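Long-range contacts in Phthiocerol/phenolphthiocerol synthesis polyketide synthase type I PpsC (Mycobacterium tuberculosis, PDB 5NJI), which probably dehydrates beta-hydroxyacyl intermediates to enoyl thioesters, through its dehydratase domain, during phthiocerol and phenolphthiocerol assembly by a type I polyketide synthase: residues Pro92-Glu97 with Arg146-Ala151; His271-Ile276 with Leu307-Glu312. The protein carries 1 engineered substitution. All coordinates share one frame; numbering follows the deposited sequence.

Contact 1: Pro92-Glu97 with Arg146-Ala151; sequences PWMISE and RAEPLA
The indole of Trp-93 meets the side chain of Arg-146 at the far corner of its six-membered ring, where CZ3 lies 3.7 Å from Arg-146 CD. The guanidinium is not stacked on the indole: the two planes stand 83° apart, and only the aliphatic part of the arginine does the touching. Pro-92 CB sits over one indole face, toward its rim, while the NE1 edge is hydrogen-bonded to Thr-82 OG1. Arg-146 bends at chi2 and chi3, and its NH1 forms a salt bridge with Glu-120.

Pro-92 O is the polar centre of the contact. It accepts the backbone N of Ala-147 at 2.9 Å, with an N-H...O angle of 160°. A water donates a second bond to Pro-92 O at 2.8 Å and accepts one from Arg-146 NE at 2.6 Å, linking carbonyl and guanidinium. Ala-147 CB also packs against Pro-92 O, 3.5 Å away.

Met-94 occupies the side facing the loop. Its CG lies between the backbone N and the carbonyl carbon (chi1 71°), which sends the thioether toward Glu-148, where SD comes within 3.8 Å of Glu-148 CG.

Trp-93 and Arg-146 form an antiparallel non-hydrogen-bonded pair with CA atoms 4.5 Å apart, and their side chains diverge. This pair lies at the end of the ladder, since strand 136-146 finishes at Arg-146 and Ala-147 begins the loop. Trp-93 also packs on Leu-78 and Ala-81 of helix 70-84, consistent with a sheet curled round a central helix, the hallmark of the hot-dog fold in polyketide synthase dehydratases.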
ATOM      1  N   PRO A  92      -0.802  16.399  -3.718  1.00 24.08           N
ATOM      2  CA  PRO A  92       0.320  17.295  -3.398  1.00 24.36           C
ATOM      3  C   PRO A  92       1.587  16.604  -2.959  1.00 20.52           C
ATOM      4  O   PRO A  92       2.630  17.272  -2.903  1.00 23.36           O
ATOM      5  CB  PRO A  92      -0.226  18.142  -2.242  1.00 26.33           C
ATOM      6  CG  PRO A  92      -1.654  17.879  -2.165  1.00 29.06           C
ATOM      7  CD  PRO A  92      -1.911  16.545  -2.765  1.00 23.43           C
ATOM      8  N   TRP A  93       1.539  15.305  -2.627  1.00 21.51           N
ATOM      9  CA  TRP A  93       2.581  14.654  -1.849  1.00 23.03           C
ATOM     10  C   TRP A  93       3.115  13.426  -2.565  1.00 28.64           C
ATOM     11  O   TRP A  93       2.432  12.805  -3.378  1.00 24.88           O
ATOM     12  CB  TRP A  93       2.069  14.179  -0.477  1.00 20.60           C
ATOM     13  CG  TRP A  93       1.215  15.169   0.212  1.00 21.97           C
ATOM     14  CD1 TRP A  93      -0.127  15.115   0.380  1.00 31.16           C
ATOM     15  CD2 TRP A  93       1.650  16.383   0.813  1.00 21.92           C
ATOM     16  NE1 TRP A  93      -0.562  16.227   1.054  1.00 27.34           N
ATOM     17  CE2 TRP A  93       0.513  17.023   1.330  1.00 23.70           C
ATOM     18  CE3 TRP A  93       2.896  16.991   0.963  1.00 22.46           C
ATOM     19  CZ2 TRP A  93       0.586  18.245   1.980  1.00 28.41           C
ATOM     20  CZ3 TRP A  93       2.970  18.201   1.602  1.00 30.79           C
ATOM     21  CH2 TRP A  93       1.826  18.817   2.106  1.00 31.37           C
ATOM     22  N   MET A  94       4.335  13.068  -2.197  1.00 21.05           N
ATOM     23  CA  MET A  94       4.908  11.761  -2.462  1.00 17.75           C
ATOM     24  C   MET A  94       5.403  11.190  -1.142  1.00 19.96           C
ATOM     25  O   MET A  94       5.601  11.916  -0.169  1.00 20.56           O
ATOM     26  CB  MET A  94       6.057  11.845  -3.480  1.00 20.03           C
ATOM     27  CG  MET A  94       7.331  12.514  -2.933  1.00 21.30           C
ATOM     28  SD  MET A  94       8.580  12.626  -4.240  1.00 31.05           S
ATOM     29  CE  MET A  94       9.419  11.061  -3.998  1.00 52.71           C
ATOM     30  N   ILE A  95       5.589   9.881  -1.093  1.00 18.40           N
ATOM     31  CA  ILE A  95       6.234   9.252   0.045  1.00 17.70           C
ATOM     32  C   ILE A  95       7.679   8.977  -0.328  1.00 19.91           C
ATOM     33  O   ILE A  95       7.962   8.120  -1.171  1.00 21.31           O
ATOM     34  CB  ILE A  95       5.528   7.966   0.475  1.00 18.69           C
ATOM     35  CG1 ILE A  95       4.067   8.280   0.797  1.00 22.03           C
ATOM     36  CG2 ILE A  95       6.243   7.392   1.693  1.00 20.88           C
ATOM     37  CD1 ILE A  95       3.207   7.052   1.066  1.00 21.42           C
ATOM     38  N   SER A  96       8.598   9.689   0.321  1.00 17.93           N
ATOM     39  CA  SER A  96      10.016   9.448   0.077  1.00 18.56           C
ATOM     40  C   SER A  96      10.447   8.094   0.612  1.00 15.58           C
ATOM     41  O   SER A  96      11.176   7.351  -0.061  1.00 21.17           O
ATOM     42  CB  SER A  96      10.863  10.552   0.723  1.00 28.11           C
ATOM     43  OG  SER A  96      10.504  11.815   0.219  1.00 34.46           O
ATOM     44  N   GLU A  97      10.008   7.757   1.827  1.00 19.41           N
ATOM     45  CA  GLU A  97      10.391   6.525   2.485  1.00 18.85           C
ATOM     46  C   GLU A  97       9.299   6.150   3.473  1.00 18.02           C
ATOM     47  O   GLU A  97       8.771   7.007   4.181  1.00 20.08           O
ATOM     48  CB  GLU A  97      11.729   6.693   3.225  1.00 31.73           C
ATOM     49  CG  GLU A  97      12.262   5.483   3.956  1.00 54.30           C
ATOM     50  CD  GLU A  97      13.473   5.827   4.808  1.00 67.75           C
ATOM     51  OE1 GLU A  97      13.961   6.975   4.717  1.00 72.37           O
ATOM     52  OE2 GLU A  97      13.934   4.954   5.572  1.00 70.83           O
ATOM     53  N   ARG A 146       6.756  17.135  -0.746  1.00 23.61           N
ATOM     54  CA  ARG A 146       6.013  17.636  -1.890  1.00 23.80           C
ATOM     55  C   ARG A 146       6.278  16.782  -3.127  1.00 24.18           C
ATOM     56  O   ARG A 146       7.400  16.334  -3.367  1.00 24.83           O
ATOM     57  CB  ARG A 146       6.384  19.098  -2.169  1.00 28.18           C
ATOM     58  CG  ARG A 146       5.817  20.098  -1.159  1.00 45.01           C
ATOM     59  CD  ARG A 146       4.290  20.186  -1.217  1.00 49.94           C
ATOM     60  NE  ARG A 146       3.817  21.282  -2.059  1.00 67.98           N
ATOM     61  CZ  ARG A 146       3.460  22.484  -1.610  1.00 71.94           C
ATOM     62  NH1 ARG A 146       3.516  22.771  -0.315  1.00 70.21           N
ATOM     63  NH2 ARG A 146       3.045  23.410  -2.464  1.00 70.72           N
ATOM     64  N   ALA A 147       5.216  16.539  -3.888  1.00 24.63           N
ATOM     65  CA  ALA A 147       5.266  15.639  -5.034  1.00 22.72           C
ATOM     66  C   ALA A 147       6.208  16.157  -6.109  1.00 27.44           C
ATOM     67  O   ALA A 147       6.237  17.352  -6.413  1.00 28.99           O
ATOM     68  CB  ALA A 147       3.876  15.491  -5.624  1.00 21.40           C
ATOM     69  N   GLU A 148       6.949  15.250  -6.682  1.00 27.22           N
ATOM     70  CA  GLU A 148       7.670  15.474  -7.934  1.00 27.78           C
ATOM     71  C   GLU A 148       6.747  15.170  -9.111  1.00 26.07           C
ATOM     72  O   GLU A 148       6.162  14.078  -9.164  1.00 29.45           O
ATOM     73  CB  GLU A 148       8.898  14.587  -8.004  1.00 37.16           C
ATOM     74  CG  GLU A 148       9.973  14.910  -6.978  1.00 54.47           C
ATOM     75  CD  GLU A 148      11.089  13.873  -6.939  1.00 67.12           C
ATOM     76  OE1 GLU A 148      10.831  12.695  -7.271  1.00 65.25           O
ATOM     77  OE2 GLU A 148      12.226  14.239  -6.575  1.00 69.50           O
ATOM     78  N   PRO A 149       6.591  16.089 -10.062  1.00 33.32           N
ATOM     79  CA  PRO A 149       5.718  15.821 -11.209  1.00 37.47           C
ATOM     80  C   PRO A 149       6.206  14.646 -12.043  1.00 36.73           C
ATOM     81  O   PRO A 149       7.382  14.278 -12.037  1.00 31.71           O
ATOM     82  CB  PRO A 149       5.775  17.125 -12.012  1.00 43.00           C
ATOM     83  CG  PRO A 149       6.121  18.158 -11.014  1.00 53.41           C
ATOM     84  CD  PRO A 149       7.038  17.493 -10.033  1.00 37.33           C
ATOM     85  N   LEU A 150       5.255  14.040 -12.748  1.00 32.04           N
ATOM     86  CA  LEU A 150       5.582  12.988 -13.689  1.00 30.41           C
ATOM     87  C   LEU A 150       6.343  13.601 -14.855  1.00 32.89           C
ATOM     88  O   LEU A 150       5.889  14.571 -15.467  1.00 38.29           O
ATOM     89  CB  LEU A 150       4.318  12.281 -14.177  1.00 30.99           C
ATOM     90  CG  LEU A 150       4.508  11.163 -15.213  1.00 39.18           C
ATOM     91  CD1 LEU A 150       5.303  10.010 -14.619  1.00 32.45           C
ATOM     92  CD2 LEU A 150       3.159  10.685 -15.729  1.00 32.18           C
ATOM     93  N   ALA A 151       7.499  13.033 -15.137  1.00 35.81           N
ATOM     94  CA  ALA A 151       8.331  13.508 -16.225  1.00 43.36           C
ATOM     95  C   ALA A 151       8.151  12.633 -17.457  1.00 34.86           C
ATOM     96  O   ALA A 151       8.054  11.406 -17.342  1.00 40.27           O
ATOM     97  CB  ALA A 151       9.803  13.498 -15.816  1.00 53.56           C
TER
HETATM   98  O   HOH W   1       2.961  19.809  -4.010  1.00 45.36           O

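Contact 2: His271-Ile276 with Leu307-Glu312; sequences HVYGDI and LLVVDE
An antiparallel ladder between strands 262-272 and 306-317 joins His-271 to Val-309 and Val-272 to Leu-308, in what is consistent with the second hot-dog half of a dehydratase double hot-dog fold. His-271 and Val-309 are the hydrogen-bonded pair: His-271 N donates to Val-309 O at 2.8 Å, and Val-309 N returns a bond to His-271 O at 2.9 Å. Two residues on, past the non-hydrogen-bonded pair Val-272 and Leu-308, Tyr-273 N donates to Leu-307 O at 2.8 Å as the chain leaves the strand. At the turn after Tyr-273, Gly-274 N is buried without a hydrogen-bond partner. Leu-307 and Leu-308 together face Leu-299 on the next strand, a classic beta bulge.

The Val-272 and Leu-308 side chains share a face turned to helix 226-234, where Leu-308 touches Met-229. Ile-276 CG2 adds to this apolar layer, 3.9 Å from Leu-308 CB.

On the face of His-271 and Val-309, the methyl CG2 of Val-309 lies 3.8 Å from Tyr-273 CE2, at the ring edge and in its plane. With CG anti to the carbonyl carbon and beside the backbone N (chi1 -50°), the His-271 ring is directed along the partner strand toward Asp-311, where the chain turns a corner. There His-271 NE2 donates to Asp-311 OD2 at 2.9 Å, an N-H...O angle of 160°; the oxygen lies in the imidazole plane, but the donor approaches it from above the carboxylate, 45° out of plane.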
ATOM      1  N   HIS A 271       4.797   7.528  -5.669  1.00 16.24           N
ATOM      2  CA  HIS A 271       4.280   8.662  -6.413  1.00 16.23           C
ATOM      3  C   HIS A 271       2.833   8.410  -6.795  1.00 20.49           C
ATOM      4  O   HIS A 271       2.508   7.336  -7.316  1.00 19.46           O
ATOM      5  CB  HIS A 271       5.113   8.897  -7.672  1.00 18.56           C
ATOM      6  CG  HIS A 271       6.578   8.945  -7.412  1.00 20.68           C
ATOM      7  ND1 HIS A 271       7.223  10.097  -7.015  1.00 23.12           N
ATOM      8  CD2 HIS A 271       7.527   7.987  -7.485  1.00 21.65           C
ATOM      9  CE1 HIS A 271       8.510   9.846  -6.859  1.00 25.86           C
ATOM     10  NE2 HIS A 271       8.721   8.570  -7.133  1.00 23.22           N
ATOM     11  N   VAL A 272       1.974   9.395  -6.537  1.00 17.90           N
ATOM     12  CA  VAL A 272       0.548   9.301  -6.806  1.00 16.06           C
ATOM     13  C   VAL A 272       0.168  10.486  -7.678  1.00 18.39           C
ATOM     14  O   VAL A 272       0.314  11.643  -7.268  1.00 20.21           O
ATOM     15  CB  VAL A 272      -0.289   9.288  -5.518  1.00 23.54           C
ATOM     16  CG1 VAL A 272      -1.708   8.915  -5.849  1.00 20.87           C
ATOM     17  CG2 VAL A 272       0.318   8.331  -4.507  1.00 28.78           C
ATOM     18  N   TYR A 273      -0.298  10.199  -8.884  1.00 20.45           N
ATOM     19  CA  TYR A 273      -0.561  11.254  -9.847  1.00 22.40           C
ATOM     20  C   TYR A 273      -2.034  11.490 -10.091  1.00 22.50           C
ATOM     21  O   TYR A 273      -2.386  12.498 -10.718  1.00 28.34           O
ATOM     22  CB  TYR A 273       0.133  10.932 -11.180  1.00 21.15           C
ATOM     23  CG  TYR A 273       1.625  10.737 -11.043  1.00 16.90           C
ATOM     24  CD1 TYR A 273       2.451  11.764 -10.603  1.00 21.35           C
ATOM     25  CD2 TYR A 273       2.221   9.523 -11.376  1.00 19.18           C
ATOM     26  CE1 TYR A 273       3.813  11.572 -10.464  1.00 23.31           C
ATOM     27  CE2 TYR A 273       3.561   9.328 -11.230  1.00 22.82           C
ATOM     28  CZ  TYR A 273       4.364  10.350 -10.809  1.00 23.88           C
ATOM     29  OH  TYR A 273       5.713  10.091 -10.705  1.00 28.25           O
ATOM     30  N   GLY A 274      -2.893  10.584  -9.655  1.00 21.28           N
ATOM     31  CA  GLY A 274      -4.322  10.745  -9.783  1.00 24.95           C
ATOM     32  C   GLY A 274      -5.040   9.725  -8.929  1.00 22.45           C
ATOM     33  O   GLY A 274      -4.440   9.088  -8.064  1.00 24.97           O
ATOM     34  N   ASP A 275      -6.336   9.578  -9.189  1.00 20.91           N
ATOM     35  CA  ASP A 275      -7.184   8.644  -8.456  1.00 26.80           C
ATOM     36  C   ASP A 275      -6.864   7.221  -8.899  1.00 22.89           C
ATOM     37  O   ASP A 275      -7.231   6.805 -10.006  1.00 21.72           O
ATOM     38  CB  ASP A 275      -8.652   8.994  -8.688  1.00 26.94           C
ATOM     39  CG  ASP A 275      -9.609   8.030  -8.004  1.00 29.10           C
ATOM     40  OD1 ASP A 275      -9.160   7.043  -7.383  1.00 26.33           O
ATOM     41  OD2 ASP A 275     -10.835   8.260  -8.081  1.00 37.28           O
ATOM     42  N   ILE A 276      -6.181   6.456  -8.035  1.00 18.11           N
ATOM     43  CA  ILE A 276      -5.706   5.147  -8.458  1.00 15.79           C
ATOM     44  C   ILE A 276      -6.830   4.131  -8.619  1.00 17.27           C
ATOM     45  O   ILE A 276      -6.606   3.078  -9.230  1.00 18.15           O
ATOM     46  CB  ILE A 276      -4.586   4.632  -7.522  1.00 16.83           C
ATOM     47  CG1 ILE A 276      -5.079   4.322  -6.126  1.00 16.41           C
ATOM     48  CG2 ILE A 276      -3.451   5.655  -7.427  1.00 19.16           C
ATOM     49  CD1 ILE A 276      -4.116   3.385  -5.355  1.00 17.20           C
ATOM     50  N   LEU A 307      -0.835   6.377 -12.763  1.00 17.88           N
ATOM     51  CA  LEU A 307      -1.555   6.861 -11.604  1.00 15.67           C
ATOM     52  C   LEU A 307      -0.769   6.653 -10.330  1.00 16.33           C
ATOM     53  O   LEU A 307      -0.850   7.471  -9.415  1.00 15.86           O
ATOM     54  CB  LEU A 307      -2.896   6.127 -11.469  1.00 17.83           C
ATOM     55  CG  LEU A 307      -3.829   6.192 -12.674  1.00 17.13           C
ATOM     56  CD1 LEU A 307      -5.027   5.274 -12.455  1.00 22.85           C
ATOM     57  CD2 LEU A 307      -4.281   7.621 -12.887  1.00 21.53           C
ATOM     58  N   LEU A 308      -0.064   5.529 -10.248  1.00 16.76           N
ATOM     59  CA  LEU A 308       0.729   5.158  -9.083  1.00 17.32           C
ATOM     60  C   LEU A 308       2.055   4.619  -9.586  1.00 15.70           C
ATOM     61  O   LEU A 308       2.077   3.724 -10.440  1.00 18.47           O
ATOM     62  CB  LEU A 308       0.025   4.086  -8.237  1.00 15.85           C
ATOM     63  CG  LEU A 308       0.817   3.546  -7.058  1.00 15.42           C
ATOM     64  CD1 LEU A 308       0.909   4.588  -5.985  1.00 17.57           C
ATOM     65  CD2 LEU A 308       0.162   2.284  -6.530  1.00 22.76           C
ATOM     66  N   VAL A 309       3.162   5.141  -9.079  1.00 18.05           N
ATOM     67  CA  VAL A 309       4.473   4.572  -9.360  1.00 19.12           C
ATOM     68  C   VAL A 309       5.137   4.328  -8.021  1.00 15.88           C
ATOM     69  O   VAL A 309       5.308   5.273  -7.246  1.00 19.09           O
ATOM     70  CB  VAL A 309       5.346   5.500 -10.221  1.00 21.71           C
ATOM     71  CG1 VAL A 309       6.755   4.939 -10.378  1.00 21.19           C
ATOM     72  CG2 VAL A 309       4.700   5.721 -11.570  1.00 23.47           C
ATOM     73  N   VAL A 310       5.503   3.076  -7.741  1.00 15.69           N
ATOM     74  CA  VAL A 310       6.299   2.740  -6.563  1.00 18.17           C
ATOM     75  C   VAL A 310       7.710   2.413  -7.029  1.00 16.59           C
ATOM     76  O   VAL A 310       7.932   1.380  -7.675  1.00 18.31           O
ATOM     77  CB  VAL A 310       5.695   1.564  -5.786  1.00 17.60           C
ATOM     78  CG1 VAL A 310       6.518   1.286  -4.538  1.00 21.46           C
ATOM     79  CG2 VAL A 310       4.273   1.853  -5.438  1.00 18.51           C
ATOM     80  N   ASP A 311       8.677   3.278  -6.682  1.00 18.05           N
ATOM     81  CA  ASP A 311      10.051   3.104  -7.159  1.00 17.57           C
ATOM     82  C   ASP A 311      10.719   1.881  -6.537  1.00 23.31           C
ATOM     83  O   ASP A 311      11.446   1.150  -7.222  1.00 21.69           O
ATOM     84  CB  ASP A 311      10.892   4.353  -6.846  1.00 15.97           C
ATOM     85  CG  ASP A 311      10.478   5.607  -7.624  1.00 20.96           C
ATOM     86  OD1 ASP A 311       9.798   5.530  -8.669  1.00 25.96           O
ATOM     87  OD2 ASP A 311      10.891   6.704  -7.180  1.00 26.55           O
ATOM     88  N   GLU A 312      10.549   1.679  -5.227  1.00 17.56           N
ATOM     89  CA  GLU A 312      11.093   0.518  -4.541  1.00 20.28           C
ATOM     90  C   GLU A 312      10.093  -0.027  -3.546  1.00 16.16           C
ATOM     91  O   GLU A 312       9.598   0.712  -2.688  1.00 19.47           O
ATOM     92  CB  GLU A 312      12.383   0.845  -3.774  1.00 27.27           C
ATOM     93  CG  GLU A 312      13.523   1.305  -4.646  1.00 48.08           C
ATOM     94  CD  GLU A 312      14.757   1.691  -3.836  1.00 63.75           C
ATOM     95  OE1 GLU A 312      14.707   1.600  -2.592  1.00 58.87           O
ATOM     96  OE2 GLU A 312      15.772   2.084  -4.443  1.00 70.45           O
TER

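How the contacts relate
Following the chain from the N terminus, contact 1 closes first: residues 92-97 meet 146-151 after an excursion through strands 110-118, 122-130 and 136-146. Contact 2 comes later, bringing 307-312 back to 271-276 after strands 281-289 and 292-300. The two loops are in series, neither nested nor crossing. In space they are neighbours, with centres about 9 Å apart, because strands 93-100 and 262-272 pair side by side and join the two strand groups. The loop after strand 136-146 also leans on contact 2: Glu-148 OE1 packs 3.7 Å from His-271 CE1, and the backbone N of Leu-150 lies 3.7 Å from Tyr-273 CE1.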